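Local coordinates for protein putative oxidoreductase (Salmonella enterica subsp. enterica serovar Typhimurium, PDB 3NX4) that binds NADP and probably catalyses the NADPH-dependent reduction of acryloyl-CoA, as a member of the medium-chain dehydrogenase/reductase family, at residues Gly62-Gly67 and Leu84-Gly89; Ser178-Thr183 and Ile311-Gln316. One frame throughout, in Å; residues are numbered along the deposited sequence.

Contact 1: Gly62-Gly67 and Leu84-Gly89; sequences GIDFAG and LLTGWG
With CG of Phe-65 set between its own backbone N and carbonyl carbon (chi1 69°) and CG of Leu-85 anti to the backbone N (chi1 176°), ring and leucine lean together across a pair of antiparallel strands. CB of Leu-85 lies over one face of the ring, 3.7 Å from Phe-65 CZ and shifted toward the rim, a CH-pi contact; CD1 reaches CE2 and CZ of the same ring. The backbone closes a hydrogen-bonded pair: Phe-65 N to Leu-85 O (2.9 Å), and Leu-85 N to Phe-65 O (2.8 Å). A further bond, Gly-87 N to Ile-63 O (2.9 Å), continues the ladder to where the second strand gives way to a turn, Gly-87 having positive phi. On the other face of the sheet, Asp-64 and Thr-86 form a non-hydrogen-bonded pair, and OD1 of Asp-64 rests 3.4 Å from Thr-86 CG2. The buried carboxylate finds its polar partners elsewhere: OD1 bonds Thr-126 of helix 118-140, while OD2 bonds Asn-40 and Ser-38. Val-104 and Ala-102 of strand 101-104 also pack against the Phe-65 ring. The arrangement is part of the beta hairpin of strands 64-72 and 82-86, in the GroES-like domain of the medium-chain dehydrogenases.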
ATOM      1  N   GLY A  62     -22.838  18.194  -6.846  1.00 38.48           N
ATOM      2  CA  GLY A  62     -21.739  18.754  -7.608  1.00 36.50           C
ATOM      3  C   GLY A  62     -20.544  19.007  -6.707  1.00 37.48           C
ATOM      4  O   GLY A  62     -20.521  19.979  -5.946  1.00 37.09           O
ATOM      5  N   ILE A  63     -19.545  18.133  -6.797  1.00 32.19           N
ATOM      6  CA  ILE A  63     -18.385  18.218  -5.924  1.00 33.88           C
ATOM      7  C   ILE A  63     -17.335  19.180  -6.476  1.00 33.17           C
ATOM      8  O   ILE A  63     -16.338  19.463  -5.814  1.00 31.85           O
ATOM      9  CB  ILE A  63     -17.758  16.818  -5.674  1.00 36.78           C
ATOM     10  CG1 ILE A  63     -17.206  16.224  -6.974  1.00 34.14           C
ATOM     11  CG2 ILE A  63     -18.790  15.875  -5.059  1.00 31.08           C
ATOM     12  CD1 ILE A  63     -16.681  14.789  -6.816  1.00 33.32           C
ATOM     13  N   ASP A  64     -17.563  19.678  -7.688  1.00 27.40           N
ATOM     14  CA  ASP A  64     -16.634  20.611  -8.318  1.00 33.84           C
ATOM     15  C   ASP A  64     -17.354  21.880  -8.756  1.00 37.67           C
ATOM     16  O   ASP A  64     -18.546  21.854  -9.053  1.00 33.93           O
ATOM     17  CB  ASP A  64     -16.026  20.001  -9.595  1.00 31.30           C
ATOM     18  CG  ASP A  64     -15.380  18.655  -9.373  1.00 35.57           C
ATOM     19  OD1 ASP A  64     -14.937  18.367  -8.241  1.00 34.19           O
ATOM     20  OD2 ASP A  64     -15.287  17.891 -10.363  1.00 31.86           O
ATOM     21  N   PHE A  65     -16.618  22.983  -8.828  1.00 31.00           N
ATOM     22  CA  PHE A  65     -17.085  24.150  -9.571  1.00 34.35           C
ATOM     23  C   PHE A  65     -15.929  25.096  -9.865  1.00 36.10           C
ATOM     24  O   PHE A  65     -14.879  25.031  -9.225  1.00 31.45           O
ATOM     25  CB  PHE A  65     -18.256  24.870  -8.872  1.00 29.02           C
ATOM     26  CG  PHE A  65     -17.879  25.570  -7.574  1.00 29.90           C
ATOM     27  CD1 PHE A  65     -17.082  26.702  -7.582  1.00 33.76           C
ATOM     28  CD2 PHE A  65     -18.341  25.095  -6.353  1.00 29.29           C
ATOM     29  CE1 PHE A  65     -16.746  27.356  -6.382  1.00 32.40           C
ATOM     30  CE2 PHE A  65     -18.017  25.738  -5.162  1.00 36.61           C
ATOM     31  CZ  PHE A  65     -17.213  26.867  -5.178  1.00 32.71           C
ATOM     32  N   ALA A  66     -16.118  25.952 -10.860  1.00 29.02           N
ATOM     33  CA  ALA A  66     -15.191  27.041 -11.119  1.00 29.40           C
ATOM     34  C   ALA A  66     -16.005  28.291 -11.436  1.00 32.44           C
ATOM     35  O   ALA A  66     -16.996  28.225 -12.162  1.00 37.11           O
ATOM     36  CB  ALA A  66     -14.277  26.700 -12.268  1.00 29.02           C
ATOM     37  N   GLY A  67     -15.589  29.429 -10.899  1.00 34.27           N
ATOM     38  CA  GLY A  67     -16.315  30.656 -11.152  1.00 36.00           C
ATOM     39  C   GLY A  67     -15.587  31.863 -10.623  1.00 37.19           C
ATOM     40  O   GLY A  67     -14.389  31.804 -10.333  1.00 35.18           O
ATOM     41  N   LEU A  84     -11.485  27.966  -8.154  1.00 37.45           N
ATOM     42  CA  LEU A  84     -12.061  26.656  -8.412  1.00 33.28           C
ATOM     43  C   LEU A  84     -12.234  25.925  -7.093  1.00 31.42           C
ATOM     44  O   LEU A  84     -11.644  26.298  -6.088  1.00 33.00           O
ATOM     45  CB  LEU A  84     -11.186  25.847  -9.383  1.00 34.11           C
ATOM     46  CG  LEU A  84      -9.790  25.391  -8.937  1.00 29.61           C
ATOM     47  CD1 LEU A  84      -9.875  24.211  -7.967  1.00 32.93           C
ATOM     48  CD2 LEU A  84      -8.976  24.987 -10.169  1.00 27.62           C
ATOM     49  N   LEU A  85     -13.060  24.891  -7.095  1.00 32.12           N
ATOM     50  CA  LEU A  85     -13.208  24.061  -5.913  1.00 34.57           C
ATOM     51  C   LEU A  85     -13.465  22.622  -6.331  1.00 33.41           C
ATOM     52  O   LEU A  85     -14.254  22.360  -7.238  1.00 27.78           O
ATOM     53  CB  LEU A  85     -14.348  24.567  -5.021  1.00 30.69           C
ATOM     54  CG  LEU A  85     -14.711  23.759  -3.766  1.00 32.85           C
ATOM     55  CD1 LEU A  85     -15.313  24.672  -2.672  1.00 31.75           C
ATOM     56  CD2 LEU A  85     -15.659  22.612  -4.092  1.00 29.79           C
ATOM     57  N   THR A  86     -12.782  21.699  -5.668  1.00 31.58           N
ATOM     58  CA  THR A  86     -13.130  20.288  -5.739  1.00 33.06           C
ATOM     59  C   THR A  86     -13.118  19.727  -4.319  1.00 27.06           C
ATOM     60  O   THR A  86     -12.252  20.081  -3.505  1.00 32.22           O
ATOM     61  CB  THR A  86     -12.146  19.470  -6.636  1.00 29.03           C
ATOM     62  OG1 THR A  86     -10.843  19.439  -6.037  1.00 33.78           O
ATOM     63  CG2 THR A  86     -12.039  20.081  -8.031  1.00 28.57           C
ATOM     64  N   GLY A  87     -14.090  18.875  -4.007  1.00 31.91           N
ATOM     65  CA  GLY A  87     -14.020  18.078  -2.787  1.00 29.11           C
ATOM     66  C   GLY A  87     -14.473  18.777  -1.524  1.00 35.68           C
ATOM     67  O   GLY A  87     -15.423  19.564  -1.544  1.00 38.94           O
ATOM     68  N   TRP A  88     -13.789  18.468  -0.424  1.00 34.38           N
ATOM     69  CA  TRP A  88     -14.065  19.038   0.900  1.00 36.21           C
ATOM     70  C   TRP A  88     -15.469  18.759   1.442  1.00 39.97           C
ATOM     71  O   TRP A  88     -15.870  19.351   2.438  1.00 40.09           O
ATOM     72  CB  TRP A  88     -13.794  20.545   0.912  1.00 37.61           C
ATOM     73  CG  TRP A  88     -12.350  20.909   0.737  1.00 34.87           C
ATOM     74  CD1 TRP A  88     -11.801  21.626  -0.292  1.00 33.84           C
ATOM     75  CD2 TRP A  88     -11.267  20.560   1.606  1.00 35.29           C
ATOM     76  NE1 TRP A  88     -10.444  21.759  -0.102  1.00 36.09           N
ATOM     77  CE2 TRP A  88     -10.092  21.109   1.054  1.00 36.48           C
ATOM     78  CE3 TRP A  88     -11.178  19.844   2.804  1.00 37.67           C
ATOM     79  CZ2 TRP A  88      -8.843  20.963   1.658  1.00 38.03           C
ATOM     80  CZ3 TRP A  88      -9.932  19.700   3.405  1.00 39.32           C
ATOM     81  CH2 TRP A  88      -8.785  20.259   2.831  1.00 36.63           C
ATOM     82  N   GLY A  89     -16.174  17.828   0.815  1.00 39.20           N
ATOM     83  CA  GLY A  89     -17.521  17.475   1.213  1.00 34.48           C
ATOM     84  C   GLY A  89     -18.573  18.277   0.476  1.00 42.56           C
ATOM     85  O   GLY A  89     -19.770  18.052   0.641  1.00 44.44           O
TER

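Contact 2: Ser178-Thr183 and Ile311-Gln316; sequences SGREST and INNQVQ. With NAP (NADP nicotinamide-adenine-dinucleotide phosphate), chain C.
The pocket for the 2'-phosphate of NADP, at the end of strand 174-178 of the Rossmann domain, is completed here by residues 311-316, which follow helix 303-311. Arg-180 and Asn-313 meet on one phosphate oxygen: Arg-180 NE gives O3X of NADP a 2.7 Å hydrogen bond, and Asn-313 ND2 gives it a longer one of 3.2 Å. A bend at chi3 (-68°) turns the arginine so that its guanidinium edge faces the phosphate, while OD1 of Asn-313 sits over one face, the two planes 54° apart. CG2 of Thr-183, from the arginine's own loop, lies over the opposite face, so the group is sandwiched between the two residues. NH2 of Arg-180 bonds Val-315 O (2.9 Å), which it approaches from above the carbonyl plane, and also bonds Ser-156, which hydrogen-bonds NADP too. Asn-313 takes its place as the positive-phi residue of a Schellman motif closing helix 303-311. The other two oxygens of this phosphate are bonded from residues 178-183: Gly-179 N bonds O2X almost straight (171°), and Ser-178 OG bonds O1X at a doubtfully short 2.5 Å. That same hydroxyl oxygen accepts from Arg-180 N in an ST turn. Farther along the two loops, a water links Ser-182 OG to Gln-316 OE1, donating to the latter at 2.7 Å, while Gln-316 OE1 also lies 3.6 Å from Thr-183 CG2.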
ATOM      1  N   SER A 178      -9.882  -1.834 -20.528  1.00 27.47           N
ATOM      2  CA  SER A 178     -11.264  -1.395 -20.706  1.00 30.22           C
ATOM      3  C   SER A 178     -12.171  -2.595 -20.966  1.00 27.26           C
ATOM      4  O   SER A 178     -11.763  -3.555 -21.605  1.00 26.98           O
ATOM      5  CB  SER A 178     -11.352  -0.414 -21.882  1.00 33.75           C
ATOM      6  OG  SER A 178     -12.693  -0.028 -22.138  1.00 32.05           O
ATOM      7  N   GLY A 179     -13.405  -2.538 -20.483  1.00 28.62           N
ATOM      8  CA  GLY A 179     -14.359  -3.596 -20.767  1.00 28.69           C
ATOM      9  C   GLY A 179     -15.206  -3.278 -21.996  1.00 32.27           C
ATOM     10  O   GLY A 179     -16.179  -3.975 -22.280  1.00 29.18           O
ATOM     11  N   ARG A 180     -14.839  -2.230 -22.732  1.00 26.39           N
ATOM     12  CA  ARG A 180     -15.608  -1.848 -23.919  1.00 35.56           C
ATOM     13  C   ARG A 180     -14.730  -1.683 -25.153  1.00 34.73           C
ATOM     14  O   ARG A 180     -13.883  -0.796 -25.210  1.00 39.36           O
ATOM     15  CB  ARG A 180     -16.377  -0.542 -23.666  1.00 32.45           C
ATOM     16  CG  ARG A 180     -17.433  -0.615 -22.564  1.00 35.04           C
ATOM     17  CD  ARG A 180     -18.158   0.732 -22.400  1.00 35.25           C
ATOM     18  NE  ARG A 180     -17.272   1.765 -21.865  1.00 38.95           N
ATOM     19  CZ  ARG A 180     -17.449   3.077 -22.029  1.00 44.42           C
ATOM     20  NH1 ARG A 180     -18.480   3.536 -22.733  1.00 35.24           N
ATOM     21  NH2 ARG A 180     -16.583   3.933 -21.503  1.00 39.43           N
ATOM     22  N   GLU A 181     -14.955  -2.525 -26.156  1.00 29.01           N
ATOM     23  CA  GLU A 181     -14.210  -2.432 -27.398  1.00 29.42           C
ATOM     24  C   GLU A 181     -14.375  -1.060 -28.091  1.00 29.61           C
ATOM     25  O   GLU A 181     -13.513  -0.622 -28.850  1.00 33.43           O
ATOM     26  CB  GLU A 181     -14.676  -3.536 -28.343  1.00 32.37           C
ATOM     27  CG  GLU A 181     -13.803  -3.702 -29.550  1.00 44.08           C
ATOM     28  CD  GLU A 181     -12.541  -4.453 -29.218  1.00 51.92           C
ATOM     29  OE1 GLU A 181     -12.526  -5.120 -28.163  1.00 53.47           O
ATOM     30  OE2 GLU A 181     -11.570  -4.374 -29.999  1.00 56.62           O
ATOM     31  N   SER A 182     -15.483  -0.386 -27.829  1.00 24.47           N
ATOM     32  CA  SER A 182     -15.770   0.864 -28.524  1.00 33.30           C
ATOM     33  C   SER A 182     -14.858   2.017 -28.099  1.00 34.07           C
ATOM     34  O   SER A 182     -14.791   3.048 -28.779  1.00 31.03           O
ATOM     35  CB  SER A 182     -17.234   1.255 -28.334  1.00 36.78           C
ATOM     36  OG  SER A 182     -17.521   1.531 -26.976  1.00 34.85           O
ATOM     37  N   THR A 183     -14.163   1.850 -26.976  1.00 34.99           N
ATOM     38  CA  THR A 183     -13.314   2.914 -26.441  1.00 29.83           C
ATOM     39  C   THR A 183     -11.877   2.822 -26.951  1.00 31.95           C
ATOM     40  O   THR A 183     -11.055   3.684 -26.643  1.00 33.19           O
ATOM     41  CB  THR A 183     -13.207   2.836 -24.896  1.00 33.93           C
ATOM     42  OG1 THR A 183     -12.498   1.641 -24.544  1.00 31.82           O
ATOM     43  CG2 THR A 183     -14.579   2.819 -24.250  1.00 32.24           C
ATOM     44  N   ILE A 311     -23.493   6.030 -14.815  1.00 43.36           N
ATOM     45  CA  ILE A 311     -23.702   4.848 -13.987  1.00 52.13           C
ATOM     46  C   ILE A 311     -23.845   3.593 -14.854  1.00 46.31           C
ATOM     47  O   ILE A 311     -23.468   2.496 -14.448  1.00 48.93           O
ATOM     48  CB  ILE A 311     -24.932   5.011 -13.066  1.00 62.72           C
ATOM     49  CG1 ILE A 311     -24.714   6.170 -12.089  1.00 55.97           C
ATOM     50  CG2 ILE A 311     -25.191   3.730 -12.286  1.00 71.04           C
ATOM     51  CD1 ILE A 311     -23.483   6.005 -11.219  1.00 54.26           C
ATOM     52  N   ASN A 312     -24.373   3.771 -16.058  1.00 43.05           N
ATOM     53  CA  ASN A 312     -24.555   2.659 -16.995  1.00 51.57           C
ATOM     54  C   ASN A 312     -23.320   2.390 -17.845  1.00 45.91           C
ATOM     55  O   ASN A 312     -23.344   1.554 -18.742  1.00 42.24           O
ATOM     56  CB  ASN A 312     -25.753   2.919 -17.907  1.00 54.30           C
ATOM     57  CG  ASN A 312     -27.073   2.866 -17.166  1.00 66.62           C
ATOM     58  OD1 ASN A 312     -27.231   2.094 -16.219  1.00 71.73           O
ATOM     59  ND2 ASN A 312     -28.031   3.689 -17.592  1.00 66.36           N
ATOM     60  N   ASN A 313     -22.242   3.111 -17.563  1.00 43.80           N
ATOM     61  CA  ASN A 313     -21.014   2.954 -18.320  1.00 38.93           C
ATOM     62  C   ASN A 313     -21.256   3.165 -19.808  1.00 41.42           C
ATOM     63  O   ASN A 313     -20.823   2.362 -20.637  1.00 40.69           O
ATOM     64  CB  ASN A 313     -20.402   1.573 -18.061  1.00 44.86           C
ATOM     65  CG  ASN A 313     -18.990   1.455 -18.594  1.00 41.76           C
ATOM     66  OD1 ASN A 313     -18.295   2.454 -18.758  1.00 50.30           O
ATOM     67  ND2 ASN A 313     -18.568   0.238 -18.881  1.00 39.45           N
ATOM     68  N   GLN A 314     -21.957   4.249 -20.138  1.00 36.68           N
ATOM     69  CA  GLN A 314     -22.239   4.592 -21.525  1.00 40.28           C
ATOM     70  C   GLN A 314     -21.603   5.913 -21.967  1.00 40.03           C
ATOM     71  O   GLN A 314     -21.988   6.479 -22.989  1.00 51.94           O
ATOM     72  CB  GLN A 314     -23.752   4.634 -21.773  1.00 48.63           C
ATOM     73  CG  GLN A 314     -24.460   3.319 -21.485  1.00 59.49           C
ATOM     74  CD  GLN A 314     -25.958   3.402 -21.704  1.00 74.74           C
ATOM     75  OE1 GLN A 314     -26.479   4.443 -22.105  1.00 82.91           O
ATOM     76  NE2 GLN A 314     -26.659   2.302 -21.445  1.00 77.48           N
ATOM     77  N   VAL A 315     -20.634   6.406 -21.205  1.00 39.55           N
ATOM     78  CA  VAL A 315     -19.905   7.597 -21.619  1.00 44.50           C
ATOM     79  C   VAL A 315     -18.411   7.338 -21.583  1.00 43.53           C
ATOM     80  O   VAL A 315     -17.957   6.407 -20.926  1.00 40.21           O
ATOM     81  CB  VAL A 315     -20.231   8.812 -20.718  1.00 52.74           C
ATOM     82  CG1 VAL A 315     -21.690   9.213 -20.883  1.00 61.98           C
ATOM     83  CG2 VAL A 315     -19.920   8.497 -19.277  1.00 46.28           C
ATOM     84  N   GLN A 316     -17.644   8.148 -22.302  1.00 34.95           N
ATOM     85  CA  GLN A 316     -16.194   8.104 -22.159  1.00 35.39           C
ATOM     86  C   GLN A 316     -15.637   9.509 -21.924  1.00 42.33           C
ATOM     87  O   GLN A 316     -16.234  10.497 -22.338  1.00 37.51           O
ATOM     88  CB  GLN A 316     -15.542   7.427 -23.368  1.00 38.26           C
ATOM     89  CG  GLN A 316     -15.836   8.070 -24.707  1.00 45.26           C
ATOM     90  CD  GLN A 316     -15.240   7.272 -25.849  1.00 43.61           C
ATOM     91  OE1 GLN A 316     -15.232   6.046 -25.817  1.00 49.32           O
ATOM     92  NE2 GLN A 316     -14.711   7.966 -26.850  1.00 42.30           N
TER
HETATM   93  PA  NAP C 330     -15.954   6.855 -14.664  1.00 31.99           P
HETATM   94  O1A NAP C 330     -15.729   7.973 -15.595  1.00 26.49           O
HETATM   95  O2A NAP C 330     -17.305   6.275 -14.607  1.00 27.01           O
HETATM   96  O5B NAP C 330     -14.860   5.715 -14.900  1.00 29.04           O
HETATM   97  C5B NAP C 330     -15.072   4.446 -14.346  1.00 27.15           C
HETATM   98  C4B NAP C 330     -14.596   3.462 -15.404  1.00 28.79           C
HETATM   99  O4B NAP C 330     -14.572   2.178 -14.845  1.00 28.76           O
HETATM  100  C3B NAP C 330     -15.537   3.399 -16.610  1.00 34.01           C
HETATM  101  O3B NAP C 330     -15.116   4.292 -17.622  1.00 30.15           O
HETATM  102  C2B NAP C 330     -15.395   1.961 -17.072  1.00 29.24           C
HETATM  103  O2B NAP C 330     -14.298   1.914 -17.952  1.00 29.76           O
HETATM  104  C1B NAP C 330     -14.998   1.220 -15.806  1.00 33.31           C
HETATM  105  N9A NAP C 330     -16.129   0.486 -15.221  1.00 30.79           N
HETATM  106  C8A NAP C 330     -17.406   0.945 -15.012  1.00 39.82           C
HETATM  107  N7A NAP C 330     -18.116  -0.049 -14.423  1.00 40.75           N
HETATM  108  C5A NAP C 330     -17.310  -1.115 -14.243  1.00 37.44           C
HETATM  109  C6A NAP C 330     -17.520  -2.376 -13.701  1.00 42.47           C
HETATM  110  N6A NAP C 330     -18.708  -2.729 -13.226  1.00 52.13           N
HETATM  111  N1A NAP C 330     -16.477  -3.267 -13.654  1.00 41.38           N
HETATM  112  C2A NAP C 330     -15.237  -2.917 -14.146  1.00 40.75           C
HETATM  113  N3A NAP C 330     -15.033  -1.666 -14.692  1.00 36.41           N
HETATM  114  C4A NAP C 330     -16.056  -0.787 -14.739  1.00 32.99           C
HETATM  115  O3  NAP C 330     -15.603   7.335 -13.160  1.00 29.03           O
HETATM  116  PN  NAP C 330     -14.513   8.396 -12.655  1.00 30.80           P
HETATM  117  O1N NAP C 330     -15.152   9.705 -12.393  1.00 30.99           O
HETATM  118  O2N NAP C 330     -13.376   8.320 -13.600  1.00 25.55           O
HETATM  119  O5D NAP C 330     -14.128   7.692 -11.258  1.00 33.41           O
HETATM  120  C5D NAP C 330     -13.530   6.418 -11.288  1.00 38.30           C
HETATM  121  C4D NAP C 330     -13.595   5.792  -9.904  1.00 37.89           C
HETATM  122  O4D NAP C 330     -12.796   6.560  -9.037  1.00 37.65           O
HETATM  123  C3D NAP C 330     -15.003   5.827  -9.334  1.00 41.24           C
HETATM  124  O3D NAP C 330     -15.220   4.657  -8.575  1.00 37.40           O
HETATM  125  C2D NAP C 330     -15.001   7.031  -8.421  1.00 47.46           C
HETATM  126  O2D NAP C 330     -15.892   6.866  -7.345  1.00 48.88           O
HETATM  127  C1D NAP C 330     -13.563   7.010  -7.942  1.00 42.09           C
HETATM  128  N1N NAP C 330     -13.054   8.316  -7.506  1.00 43.08           N
HETATM  129  C2N NAP C 330     -12.650   8.443  -6.208  1.00 45.31           C
HETATM  130  C3N NAP C 330     -12.133   9.643  -5.728  1.00 45.23           C
HETATM  131  C7N NAP C 330     -11.252   9.568  -4.512  1.00 43.84           C
HETATM  132  O7N NAP C 330     -11.225  10.631  -3.595  1.00 45.43           O
HETATM  133  N7N NAP C 330     -10.513   8.478  -4.335  1.00 30.44           N
HETATM  134  C4N NAP C 330     -12.030  10.728  -6.598  1.00 43.24           C
HETATM  135  C5N NAP C 330     -12.443  10.586  -7.930  1.00 42.25           C
HETATM  136  C6N NAP C 330     -12.946   9.364  -8.375  1.00 36.80           C
HETATM  137  P2B NAP C 330     -14.294   0.898 -19.217  1.00 31.82           P
HETATM  138  O1X NAP C 330     -13.181   1.339 -20.127  1.00 27.70           O
HETATM  139  O2X NAP C 330     -14.035  -0.509 -18.734  1.00 31.54           O
HETATM  140  O3X NAP C 330     -15.632   0.999 -19.899  1.00 36.30           O
HETATM  141  O   HOH W   1     -19.021   5.683 -24.622  1.00 39.26           O
HETATM  142  O   HOH W   2     -17.191   4.395 -26.582  1.00 41.95           O

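In the fold
Contact 1 is core and contact 2 surface, and their chemistry differs accordingly. Residues 62-67 and 84-89 are neighbours in one hairpin; every residue that touches across it is buried, and they rely on backbone hydrogen bonds and apolar packing. Residues 178-183 and 311-316, far apart in sequence, meet at the surface as loops with no strand pairing, joined by one direct hydrogen bond, water and a shared anion. The centres of contact 1 and contact 2 lie about 25 Å apart on opposite sides of the chain's centre, and the contacts do not touch. The cofactor relates them: its 2'-phosphate sits in contact 2, while Ile-63 of contact 1 has its side chain about 6 Å from the bound NADP.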